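Local coordinates for cell wall binding protein cwp8 (Peptoclostridium difficile, PDB 5J6Q) that probably anchors itself to the bacterial cell wall through three CWB2 modules, as a surface protein associated with the S-layer, at residues F416-A430 with L459-V473. Sequence-based numbering, arbitrary orientation.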
ATOM      1  N   PHE A 416      -8.277  24.202 -37.560  1.00 96.57           N
ATOM      2  CA  PHE A 416      -9.043  23.055 -37.072  1.00 91.97           C
ATOM      3  C   PHE A 416     -10.219  22.739 -37.963  1.00 87.67           C
ATOM      4  O   PHE A 416     -10.876  23.648 -38.455  1.00 85.13           O
ATOM      5  CB  PHE A 416      -9.544  23.326 -35.644  1.00 87.81           C
ATOM      6  CG  PHE A 416     -10.452  24.526 -35.560  1.00 80.70           C
ATOM      7  CD1 PHE A 416     -11.823  24.387 -35.682  1.00 78.56           C
ATOM      8  CD2 PHE A 416      -9.935  25.792 -35.354  1.00 74.91           C
ATOM      9  CE1 PHE A 416     -12.656  25.492 -35.598  1.00 78.72           C
ATOM     10  CE2 PHE A 416     -10.770  26.894 -35.269  1.00 71.71           C
ATOM     11  CZ  PHE A 416     -12.125  26.738 -35.392  1.00 78.95           C
ATOM     12  N   LYS A 417     -10.499  21.454 -38.153  1.00 86.53           N
ATOM     13  CA  LYS A 417     -11.614  21.026 -39.021  1.00 88.08           C
ATOM     14  C   LYS A 417     -12.861  20.596 -38.242  1.00 86.51           C
ATOM     15  O   LYS A 417     -13.883  20.240 -38.833  1.00 83.04           O
ATOM     16  CB  LYS A 417     -11.155  19.851 -39.905  1.00 89.89           C
ATOM     17  CG  LYS A 417     -11.258  18.494 -39.210  1.00 89.76           C
ATOM     18  CD  LYS A 417     -11.819  17.411 -40.121  1.00 94.85           C
ATOM     19  CE  LYS A 417     -13.126  17.827 -40.757  1.00102.55           C
ATOM     20  NZ  LYS A 417     -14.260  16.981 -40.300  1.00109.18           N
ATOM     21  N   THR A 418     -12.779  20.613 -36.918  1.00 84.16           N
ATOM     22  CA  THR A 418     -13.898  20.201 -36.092  1.00 78.47           C
ATOM     23  C   THR A 418     -14.192  21.201 -34.990  1.00 72.78           C
ATOM     24  O   THR A 418     -13.304  21.922 -34.497  1.00 68.61           O
ATOM     25  CB  THR A 418     -13.604  18.804 -35.497  1.00 82.74           C
ATOM     26  OG1 THR A 418     -14.337  18.647 -34.292  1.00 87.39           O
ATOM     27  CG2 THR A 418     -12.133  18.607 -35.165  1.00 85.70           C
ATOM     28  N   ALA A 419     -15.470  21.265 -34.626  1.00 65.34           N
ATOM     29  CA  ALA A 419     -15.901  22.119 -33.547  1.00 60.58           C
ATOM     30  C   ALA A 419     -17.126  21.476 -32.875  1.00 57.02           C
ATOM     31  O   ALA A 419     -17.886  20.749 -33.522  1.00 55.09           O
ATOM     32  CB  ALA A 419     -16.216  23.495 -34.055  1.00 61.09           C
ATOM     33  N   PHE A 420     -17.279  21.712 -31.578  1.00 50.73           N
ATOM     34  CA  PHE A 420     -18.338  21.083 -30.790  1.00 48.20           C
ATOM     35  C   PHE A 420     -19.275  22.109 -30.276  1.00 44.06           C
ATOM     36  O   PHE A 420     -18.807  23.176 -29.899  1.00 47.64           O
ATOM     37  CB  PHE A 420     -17.724  20.342 -29.565  1.00 43.57           C
ATOM     38  CG  PHE A 420     -17.155  19.039 -30.003  1.00 43.74           C
ATOM     39  CD1 PHE A 420     -15.786  18.872 -30.130  1.00 42.30           C
ATOM     40  CD2 PHE A 420     -17.987  17.993 -30.377  1.00 49.98           C
ATOM     41  CE1 PHE A 420     -15.273  17.696 -30.623  1.00 48.45           C
ATOM     42  CE2 PHE A 420     -17.458  16.806 -30.871  1.00 46.58           C
ATOM     43  CZ  PHE A 420     -16.113  16.670 -30.992  1.00 52.48           C
ATOM     44  N   VAL A 421     -20.566  21.814 -30.218  1.00 45.54           N
ATOM     45  CA  VAL A 421     -21.530  22.800 -29.690  1.00 48.63           C
ATOM     46  C   VAL A 421     -22.286  22.212 -28.581  1.00 48.63           C
ATOM     47  O   VAL A 421     -22.808  21.115 -28.705  1.00 49.42           O
ATOM     48  CB  VAL A 421     -22.529  23.318 -30.767  1.00 51.13           C
ATOM     49  CG1 VAL A 421     -23.770  23.910 -30.098  1.00 54.58           C
ATOM     50  CG2 VAL A 421     -21.848  24.376 -31.617  1.00 49.94           C
ATOM     51  N   VAL A 422     -22.377  22.944 -27.471  1.00 47.03           N
ATOM     52  CA  VAL A 422     -23.025  22.436 -26.245  1.00 43.95           C
ATOM     53  C   VAL A 422     -23.813  23.552 -25.652  1.00 44.49           C
ATOM     54  O   VAL A 422     -23.542  24.715 -25.992  1.00 50.15           O
ATOM     55  CB  VAL A 422     -21.880  21.922 -25.260  1.00 44.30           C
ATOM     56  CG1 VAL A 422     -20.894  20.974 -26.015  1.00 40.44           C
ATOM     57  CG2 VAL A 422     -21.094  23.101 -24.681  1.00 36.64           C
ATOM     58  N   GLY A 423     -24.705  23.271 -24.718  1.00 45.52           N
ATOM     59  CA  GLY A 423     -25.518  24.334 -24.123  1.00 42.00           C
ATOM     60  C   GLY A 423     -24.930  24.922 -22.859  1.00 49.20           C
ATOM     61  O   GLY A 423     -24.167  24.300 -22.123  1.00 52.28           O
ATOM     62  N   GLY A 424     -25.282  26.165 -22.587  1.00 52.07           N
ATOM     63  CA  GLY A 424     -24.752  26.845 -21.431  1.00 51.04           C
ATOM     64  C   GLY A 424     -25.165  26.145 -20.159  1.00 47.75           C
ATOM     65  O   GLY A 424     -24.593  26.378 -19.117  1.00 47.53           O
ATOM     66  N   ASN A 425     -26.159  25.293 -20.241  1.00 50.37           N
ATOM     67  CA  ASN A 425     -26.544  24.519 -19.048  1.00 56.46           C
ATOM     68  C   ASN A 425     -26.133  23.032 -19.214  1.00 56.50           C
ATOM     69  O   ASN A 425     -26.586  22.189 -18.442  1.00 53.99           O
ATOM     70  CB  ASN A 425     -28.096  24.571 -18.821  1.00 62.10           C
ATOM     71  CG  ASN A 425     -28.893  23.899 -19.953  1.00 82.31           C
ATOM     72  OD1 ASN A 425     -28.307  23.309 -20.888  1.00 80.96           O
ATOM     73  ND2 ASN A 425     -30.254  23.925 -19.943  1.00 89.77           N
ATOM     74  N   GLY A 426     -25.292  22.689 -20.214  1.00 56.10           N
ATOM     75  CA  GLY A 426     -25.007  21.274 -20.418  1.00 57.84           C
ATOM     76  C   GLY A 426     -23.644  20.814 -19.997  1.00 52.23           C
ATOM     77  O   GLY A 426     -23.054  19.977 -20.708  1.00 50.18           O
ATOM     78  N   GLU A 427     -23.130  21.295 -18.855  1.00 46.75           N
ATOM     79  CA  GLU A 427     -21.735  20.893 -18.535  1.00 50.62           C
ATOM     80  C   GLU A 427     -21.518  19.372 -18.227  1.00 47.09           C
ATOM     81  O   GLU A 427     -20.489  18.852 -18.564  1.00 46.79           O
ATOM     82  CB  GLU A 427     -21.179  21.721 -17.395  1.00 53.50           C
ATOM     83  CG  GLU A 427     -21.859  21.502 -16.068  1.00 61.21           C
ATOM     84  CD  GLU A 427     -22.431  22.789 -15.511  1.00 81.56           C
ATOM     85  OE1 GLU A 427     -21.935  23.871 -15.901  1.00 87.86           O
ATOM     86  OE2 GLU A 427     -23.386  22.715 -14.696  1.00 89.02           O
ATOM     87  N   ALA A 428     -22.456  18.713 -17.615  1.00 45.56           N
ATOM     88  CA  ALA A 428     -22.319  17.322 -17.326  1.00 47.54           C
ATOM     89  C   ALA A 428     -22.314  16.486 -18.650  1.00 50.74           C
ATOM     90  O   ALA A 428     -21.743  15.422 -18.580  1.00 47.27           O
ATOM     91  CB  ALA A 428     -23.469  16.896 -16.479  1.00 45.89           C
ATOM     92  N   ASP A 429     -22.989  16.962 -19.801  1.00 47.78           N
ATOM     93  CA  ASP A 429     -22.962  16.256 -21.108  1.00 47.44           C
ATOM     94  C   ASP A 429     -21.728  16.642 -21.852  1.00 45.71           C
ATOM     95  O   ASP A 429     -21.160  15.832 -22.610  1.00 44.05           O
ATOM     96  CB  ASP A 429     -24.133  16.626 -22.057  1.00 37.72           C
ATOM     97  CG  ASP A 429     -25.436  16.018 -21.659  1.00 55.70           C
ATOM     98  OD1 ASP A 429     -25.432  15.004 -20.871  1.00 60.91           O
ATOM     99  OD2 ASP A 429     -26.462  16.513 -22.111  1.00 66.42           O
ATOM    100  N   ALA A 430     -21.353  17.904 -21.691  1.00 44.07           N
ATOM    101  CA  ALA A 430     -20.232  18.499 -22.390  1.00 41.35           C
ATOM    102  C   ALA A 430     -18.911  17.933 -21.999  1.00 45.38           C
ATOM    103  O   ALA A 430     -18.147  17.603 -22.898  1.00 50.14           O
ATOM    104  CB  ALA A 430     -20.240  19.993 -22.161  1.00 44.71           C
ATOM    105  N   LEU A 459     -17.600  28.963 -37.034  1.00122.81           N
ATOM    106  CA  LEU A 459     -17.931  27.606 -37.457  1.00125.93           C
ATOM    107  C   LEU A 459     -18.401  27.490 -38.911  1.00127.98           C
ATOM    108  O   LEU A 459     -18.564  26.373 -39.407  1.00128.81           O
ATOM    109  CB  LEU A 459     -19.015  27.086 -36.503  1.00126.98           C
ATOM    110  CG  LEU A 459     -18.705  27.335 -35.023  1.00127.16           C
ATOM    111  CD1 LEU A 459     -19.803  26.773 -34.148  1.00127.27           C
ATOM    112  CD2 LEU A 459     -17.385  26.689 -34.658  1.00127.27           C
ATOM    113  N   LYS A 460     -18.610  28.623 -39.598  1.00129.86           N
ATOM    114  CA  LYS A 460     -19.059  28.608 -40.986  1.00131.95           C
ATOM    115  C   LYS A 460     -18.001  28.004 -41.908  1.00132.40           C
ATOM    116  O   LYS A 460     -17.013  28.662 -42.232  1.00133.32           O
ATOM    117  CB  LYS A 460     -19.398  30.034 -41.451  1.00133.70           C
ATOM    118  CG  LYS A 460     -19.922  30.080 -42.881  1.00136.81           C
ATOM    119  CD  LYS A 460     -20.159  31.509 -43.341  1.00140.51           C
ATOM    120  CE  LYS A 460     -20.524  31.551 -44.804  1.00144.73           C
ATOM    121  NZ  LYS A 460     -20.453  32.936 -45.345  1.00149.23           N
ATOM    122  N   GLY A 461     -18.205  26.751 -42.321  1.00131.22           N
ATOM    123  CA  GLY A 461     -17.267  26.105 -43.229  1.00129.60           C
ATOM    124  C   GLY A 461     -16.651  24.865 -42.620  1.00127.76           C
ATOM    125  O   GLY A 461     -16.150  23.994 -43.326  1.00127.15           O
ATOM    126  N   LYS A 462     -16.690  24.780 -41.295  1.00126.38           N
ATOM    127  CA  LYS A 462     -16.117  23.634 -40.595  1.00122.15           C
ATOM    128  C   LYS A 462     -17.197  22.608 -40.240  1.00118.16           C
ATOM    129  O   LYS A 462     -18.381  22.938 -40.217  1.00115.53           O
ATOM    130  CB  LYS A 462     -15.394  24.096 -39.310  1.00122.05           C
ATOM    131  CG  LYS A 462     -15.074  25.593 -39.286  1.00125.28           C
ATOM    132  CD  LYS A 462     -13.615  25.849 -38.918  1.00129.38           C
ATOM    133  CE  LYS A 462     -13.155  27.219 -39.363  1.00134.44           C
ATOM    134  NZ  LYS A 462     -12.528  27.978 -38.243  1.00140.71           N
ATOM    135  N   GLU A 463     -16.788  21.361 -39.981  1.00112.28           N
ATOM    136  CA  GLU A 463     -17.712  20.293 -39.591  1.00109.01           C
ATOM    137  C   GLU A 463     -17.991  20.368 -38.077  1.00102.37           C
ATOM    138  O   GLU A 463     -17.062  20.379 -37.269  1.00 98.12           O
ATOM    139  CB  GLU A 463     -17.128  18.928 -39.964  1.00112.10           C
ATOM    140  CG  GLU A 463     -16.915  18.791 -41.460  1.00122.41           C
ATOM    141  CD  GLU A 463     -16.704  17.353 -41.886  1.00132.46           C
ATOM    142  OE1 GLU A 463     -17.253  16.444 -41.228  1.00138.92           O
ATOM    143  OE2 GLU A 463     -15.985  17.137 -42.876  1.00138.48           O
ATOM    144  N   LEU A 464     -19.275  20.396 -37.711  1.00 91.27           N
ATOM    145  CA  LEU A 464     -19.730  20.560 -36.351  1.00 80.14           C
ATOM    146  C   LEU A 464     -20.445  19.332 -35.757  1.00 74.15           C
ATOM    147  O   LEU A 464     -21.008  18.503 -36.469  1.00 71.52           O
ATOM    148  CB  LEU A 464     -20.676  21.796 -36.340  1.00 75.88           C
ATOM    149  CG  LEU A 464     -20.054  23.055 -36.964  1.00 79.68           C
ATOM    150  CD1 LEU A 464     -21.117  24.076 -37.427  1.00 75.45           C
ATOM    151  CD2 LEU A 464     -19.130  23.674 -35.937  1.00 76.16           C
ATOM    152  N   GLU A 465     -20.408  19.222 -34.434  1.00 67.99           N
ATOM    153  CA  GLU A 465     -21.067  18.121 -33.720  1.00 59.47           C
ATOM    154  C   GLU A 465     -21.717  18.729 -32.487  1.00 51.05           C
ATOM    155  O   GLU A 465     -21.126  19.601 -31.850  1.00 47.41           O
ATOM    156  CB  GLU A 465     -20.057  17.017 -33.345  1.00 54.72           C
ATOM    157  CG  GLU A 465     -20.674  15.847 -32.593  1.00 65.42           C
ATOM    158  CD  GLU A 465     -20.803  14.569 -33.437  1.00 81.89           C
ATOM    159  OE1 GLU A 465     -21.930  14.068 -33.549  1.00 89.45           O
ATOM    160  OE2 GLU A 465     -19.798  14.061 -33.974  1.00 84.53           O
ATOM    161  N   ILE A 466     -22.942  18.314 -32.187  1.00 51.55           N
ATOM    162  CA  ILE A 466     -23.642  18.820 -31.015  1.00 50.09           C
ATOM    163  C   ILE A 466     -23.631  17.772 -29.904  1.00 47.63           C
ATOM    164  O   ILE A 466     -23.801  16.588 -30.206  1.00 46.24           O
ATOM    165  CB  ILE A 466     -25.087  19.179 -31.388  1.00 50.99           C
ATOM    166  CG1 ILE A 466     -25.102  20.019 -32.686  1.00 60.14           C
ATOM    167  CG2 ILE A 466     -25.700  19.957 -30.236  1.00 51.70           C
ATOM    168  CD1 ILE A 466     -26.483  20.583 -33.051  1.00 64.14           C
ATOM    169  N   VAL A 467     -23.452  18.211 -28.644  1.00 46.11           N
ATOM    170  CA  VAL A 467     -23.401  17.315 -27.481  1.00 51.18           C
ATOM    171  C   VAL A 467     -24.430  17.856 -26.482  1.00 49.24           C
ATOM    172  O   VAL A 467     -24.244  18.915 -25.901  1.00 50.05           O
ATOM    173  CB  VAL A 467     -21.963  17.189 -26.860  1.00 48.70           C
ATOM    174  CG1 VAL A 467     -21.988  16.227 -25.650  1.00 47.82           C
ATOM    175  CG2 VAL A 467     -20.975  16.643 -27.889  1.00 47.11           C
ATOM    176  N   GLY A 468     -25.525  17.114 -26.280  1.00 49.45           N
ATOM    177  CA  GLY A 468     -26.592  17.566 -25.394  1.00 48.60           C
ATOM    178  C   GLY A 468     -27.920  17.369 -26.143  1.00 48.76           C
ATOM    179  O   GLY A 468     -27.949  17.310 -27.373  1.00 49.14           O
ATOM    180  N   GLY A 469     -29.002  17.227 -25.403  1.00 51.45           N
ATOM    181  CA  GLY A 469     -30.323  17.064 -25.992  1.00 60.88           C
ATOM    182  C   GLY A 469     -30.893  18.406 -26.442  1.00 66.83           C
ATOM    183  O   GLY A 469     -30.263  19.456 -26.282  1.00 64.39           O
ATOM    184  N   GLU A 470     -32.118  18.387 -27.010  1.00 68.29           N
ATOM    185  CA  GLU A 470     -32.703  19.626 -27.540  1.00 67.47           C
ATOM    186  C   GLU A 470     -32.982  20.688 -26.467  1.00 66.82           C
ATOM    187  O   GLU A 470     -33.098  21.865 -26.810  1.00 65.01           O
ATOM    188  CB  GLU A 470     -33.995  19.329 -28.292  1.00 70.79           C
ATOM    189  CG  GLU A 470     -33.750  18.687 -29.648  1.00 82.50           C
ATOM    190  CD  GLU A 470     -35.048  18.243 -30.307  1.00 88.75           C
ATOM    191  OE1 GLU A 470     -35.263  17.023 -30.408  1.00 90.10           O
ATOM    192  OE2 GLU A 470     -35.846  19.125 -30.716  1.00 88.49           O
ATOM    193  N   ASN A 471     -33.088  20.288 -25.201  1.00 62.55           N
ATOM    194  CA  ASN A 471     -33.309  21.251 -24.131  1.00 67.31           C
ATOM    195  C   ASN A 471     -31.996  21.995 -23.707  1.00 69.58           C
ATOM    196  O   ASN A 471     -32.023  22.887 -22.859  1.00 68.68           O
ATOM    197  CB  ASN A 471     -33.984  20.535 -22.952  1.00 69.16           C
ATOM    198  CG  ASN A 471     -35.476  20.330 -23.199  1.00 73.09           C
ATOM    199  OD1 ASN A 471     -36.236  20.004 -22.284  1.00 74.49           O
ATOM    200  ND2 ASN A 471     -35.990  20.523 -24.415  1.00 72.31           N
ATOM    201  N   SER A 472     -30.842  21.640 -24.335  1.00 67.78           N
ATOM    202  CA  SER A 472     -29.549  22.277 -24.019  1.00 62.02           C
ATOM    203  C   SER A 472     -29.125  23.018 -25.229  1.00 57.08           C
ATOM    204  O   SER A 472     -28.653  24.143 -25.149  1.00 55.91           O
ATOM    205  CB  SER A 472     -28.487  21.225 -23.642  1.00 58.98           C
ATOM    206  OG  SER A 472     -28.797  20.699 -22.368  1.00 59.99           O
ATOM    207  N   VAL A 473     -29.228  22.347 -26.361  1.00 55.84           N
ATOM    208  CA  VAL A 473     -28.941  22.970 -27.619  1.00 60.71           C
ATOM    209  C   VAL A 473     -30.228  22.839 -28.387  1.00 62.40           C
ATOM    210  O   VAL A 473     -30.594  21.753 -28.876  1.00 63.99           O
ATOM    211  CB  VAL A 473     -27.754  22.286 -28.331  1.00 63.19           C
ATOM    212  CG1 VAL A 473     -27.585  22.836 -29.738  1.00 59.09           C
ATOM    213  CG2 VAL A 473     -26.484  22.512 -27.528  1.00 64.79           C
TER
HETATM  214  O   HOH W   1     -25.050  20.316 -23.992  1.00 43.33           O
HETATM  215  O   HOH W   2     -28.062  26.673 -23.933  1.00 66.68           O
HETATM  216  O   HOH W   3     -29.117  16.534 -22.894  1.00 64.32           O
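The Phe-420 ring runs alongside Glu-465, ring and carboxylate planes only 14° apart; CE2 lies 3.6 Å from CB of Glu-465, an oblique approach, and Val-467 CG2 meets CD2 also obliquely. A chi1 of 180° and a bend at chi2 let Glu-465 lay its methylenes by the ring and carry its carboxylate off to Lys-508 and Tyr-509 of helix 498-509, both weak partners. At the strand start the Lys-462 chain crosses the Phe-416 ring at about a right angle, while its NZ bonds to Leu-458 O. Nearby, Lys-417 NZ forms a salt bridge to Glu-463 OE2, though Glu-463 is poorly ordered.

The Phe-420/Glu-465 pair lies on one face of the sheet in which strands 418-423 and 463-467 run parallel. Val-421 N donates a 2.8 Å hydrogen bond to Glu-465 O. On the face turned to helix 475-484, Ala-419 CB is squeezed between Leu-459 CD2 and Leu-464 CD2, and Val-421 CG1 meets Val-473 CG1 at 4.0 Å.

Past the strand ends, water joins the pairing: one links Gly-423 N to Val-467 O, another Asp-429 OD2 to Gly-469 N. Thus a parallel pair of this CWB2 module, apolar on its helix 475-484 face, passes into a hydrated, polar loop edge, whose Asp-429 lies near a bound sulfate.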